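Local atomic coordinates of putative pectin lyase (Geobacillus virus E2, PDB entry 7CHU), a protein that serves as a trimeric tailspike of a deep-sea thermophilic bacteriophage and probably recognises, and perhaps cleaves, polysaccharide on the host cell surface. Residues 193-198 / 216-221. Sequence-based numbering, arbitrary orientation.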
loop_
_atom_site.group_PDB
_atom_site.type_symbol
_atom_site.label_atom_id
_atom_site.label_comp_id
_atom_site.label_asym_id
_atom_site.label_seq_id
_atom_site.Cartn_x
_atom_site.Cartn_y
_atom_site.Cartn_z
ATOM N N LYS A 193 -18.093 18.611 -5.428
ATOM C CA LYS A 193 -17.239 19.778 -5.681
ATOM C C LYS A 193 -16.292 20.027 -4.508
ATOM O O LYS A 193 -16.106 21.155 -4.033
ATOM C CB LYS A 193 -18.077 21.014 -6.011
ATOM C CG LYS A 193 -18.643 20.959 -7.433
ATOM C CD LYS A 193 -19.528 22.179 -7.717
ATOM C CE LYS A 193 -20.244 22.062 -9.051
ATOM N NZ LYS A 193 -19.280 22.143 -10.165
ATOM N N ILE A 194 -15.687 18.942 -4.039
ATOM C CA ILE A 194 -14.794 18.956 -2.891
ATOM C C ILE A 194 -13.378 18.745 -3.396
ATOM O O ILE A 194 -13.158 17.975 -4.339
ATOM C CB ILE A 194 -15.188 17.859 -1.883
ATOM C CG1 ILE A 194 -16.494 18.206 -1.182
ATOM C CG2 ILE A 194 -14.075 17.571 -0.888
ATOM C CD1 ILE A 194 -16.933 17.064 -0.265
ATOM N N SER A 195 -12.422 19.425 -2.777
ATOM C CA SER A 195 -11.003 19.199 -3.033
ATOM C C SER A 195 -10.307 18.872 -1.724
ATOM O O SER A 195 -10.665 19.410 -0.665
ATOM C CB SER A 195 -10.327 20.429 -3.660
ATOM O OG SER A 195 -10.699 20.584 -5.011
ATOM N N LEU A 196 -9.303 17.997 -1.803
ATOM C CA LEU A 196 -8.379 17.761 -0.686
ATOM C C LEU A 196 -9.107 17.283 0.571
ATOM O O LEU A 196 -8.760 17.659 1.693
ATOM C CB LEU A 196 -7.543 19.006 -0.409
ATOM C CG LEU A 196 -6.547 19.284 -1.542
ATOM C CD1 LEU A 196 -6.282 20.772 -1.800
ATOM C CD2 LEU A 196 -5.267 18.558 -1.242
ATOM N N GLY A 197 -10.107 16.424 0.379
ATOM C CA GLY A 197 -10.761 15.788 1.504
ATOM C C GLY A 197 -9.875 14.737 2.154
ATOM O O GLY A 197 -9.032 14.102 1.506
ATOM N N ARG A 198 -10.073 14.566 3.463
ATOM C CA ARG A 198 -9.331 13.591 4.263
ATOM C C ARG A 198 -10.314 12.828 5.149
ATOM O O ARG A 198 -10.827 13.379 6.124
ATOM C CB ARG A 198 -8.263 14.282 5.119
ATOM C CG ARG A 198 -7.112 14.939 4.319
ATOM C CD ARG A 198 -6.338 13.922 3.519
ATOM N NE ARG A 198 -5.081 14.421 2.957
ATOM C CZ ARG A 198 -4.922 14.825 1.701
ATOM N NH1 ARG A 198 -5.955 14.812 0.836
ATOM N NH2 ARG A 198 -3.722 15.234 1.290
ATOM N N GLU A 216 -17.851 15.042 -8.865
ATOM C CA GLU A 216 -16.816 16.031 -9.130
ATOM C C GLU A 216 -15.959 16.306 -7.894
ATOM O O GLU A 216 -15.816 17.443 -7.441
ATOM C CB GLU A 216 -17.428 17.326 -9.680
ATOM C CG GLU A 216 -16.405 18.144 -10.471
ATOM C CD GLU A 216 -16.855 19.581 -10.709
ATOM O OE1 GLU A 216 -18.062 19.785 -11.041
ATOM O OE2 GLU A 216 -16.006 20.500 -10.563
ATOM N N VAL A 217 -15.355 15.247 -7.359
ATOM C CA VAL A 217 -14.511 15.351 -6.171
ATOM C C VAL A 217 -13.069 15.085 -6.578
ATOM O O VAL A 217 -12.792 14.121 -7.305
ATOM C CB VAL A 217 -14.968 14.397 -5.056
ATOM C CG1 VAL A 217 -13.932 14.366 -3.931
ATOM C CG2 VAL A 217 -16.324 14.852 -4.527
ATOM N N TRP A 218 -12.160 15.942 -6.112
ATOM C CA TRP A 218 -10.752 15.917 -6.481
ATOM C C TRP A 218 -9.860 15.663 -5.271
ATOM O O TRP A 218 -10.110 16.189 -4.177
ATOM C CB TRP A 218 -10.313 17.234 -7.099
ATOM C CG TRP A 218 -11.107 17.702 -8.258
ATOM C CD1 TRP A 218 -12.020 16.985 -8.988
ATOM C CD2 TRP A 218 -11.026 18.993 -8.869
ATOM N NE1 TRP A 218 -12.510 17.758 -10.005
ATOM C CE2 TRP A 218 -11.933 19.001 -9.943
ATOM C CE3 TRP A 218 -10.286 20.149 -8.596
ATOM C CZ2 TRP A 218 -12.121 20.125 -10.756
ATOM C CZ3 TRP A 218 -10.489 21.283 -9.399
ATOM C CH2 TRP A 218 -11.391 21.257 -10.462
ATOM N N ASP A 219 -8.799 14.889 -5.480
ATOM C CA ASP A 219 -7.641 14.850 -4.568
ATOM C C ASP A 219 -8.048 14.526 -3.133
ATOM O O ASP A 219 -7.685 15.220 -2.180
ATOM C CB ASP A 219 -6.866 16.168 -4.619
ATOM C CG ASP A 219 -6.321 16.496 -6.015
ATOM O OD1 ASP A 219 -5.484 15.737 -6.539
ATOM O OD2 ASP A 219 -6.678 17.548 -6.590
ATOM N N THR A 220 -8.813 13.455 -2.972
ATOM C CA THR A 220 -9.374 13.110 -1.673
ATOM C C THR A 220 -8.946 11.708 -1.251
ATOM O O THR A 220 -9.089 10.749 -2.019
ATOM C CB THR A 220 -10.901 13.275 -1.761
ATOM O OG1 THR A 220 -11.150 14.674 -1.923
ATOM C CG2 THR A 220 -11.611 12.777 -0.521
ATOM N N ASN A 221 -8.398 11.600 -0.038
ATOM C CA ASN A 221 -7.936 10.335 0.528
ATOM C C ASN A 221 -8.996 9.758 1.453
ATOM O O ASN A 221 -9.524 10.460 2.327
ATOM C CB ASN A 221 -6.642 10.504 1.325
ATOM C CG ASN A 221 -5.474 10.908 0.472
ATOM O OD1 ASN A 221 -5.509 10.787 -0.750
ATOM N ND2 ASN A 221 -4.423 11.394 1.115
#
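Ile194 O takes the N-H of Trp218 in a nearly straight bond (2.9 Å, 176°), one of the backbone ties between two runs of chain, 193-198 and 216-221, that travel in parallel and turn the same corner. At the bend Leu196 and Asp219 both have positive phi, and the backbone bonds resume where Asn221 N reaches Gly197 O (3.0 Å). Packing is tight on the inner side: Thr220 lies against Gly197, its CG2 3.7 Å from Gly197 CA, while its OG1 accepts from Gly197 N (3.1 Å) and donates to Trp218 O (2.9 Å). Leu196 N meets that same carbonyl from the opposite face, so two donors grip it. Ile194 CB and Val217 CG2 touch more lightly, at 4.2 Å. Beyond the corner the Arg198 chain, bent at chi2 (-62°), folds back until the Asn221 amide stacks on one guanidinium face, planes 22° apart, while NH1 bonds Gly197 O; NE pairs with Asp201 of the second subunit. The side nearer solvent is that of Lys193, partly exposed, whose NZ reaches across to a salt bridge with the buried Glu216 at OE1 (2.8 Å); Glu216 OE2 is held by Arg168. Asp219, also partly exposed, pairs with Lys288 of the second subunit. Successive rungs stacked in register round a corner are characteristic of the right-handed parallel beta-helix of pectate lyase-like proteins, here assembled as a trimer.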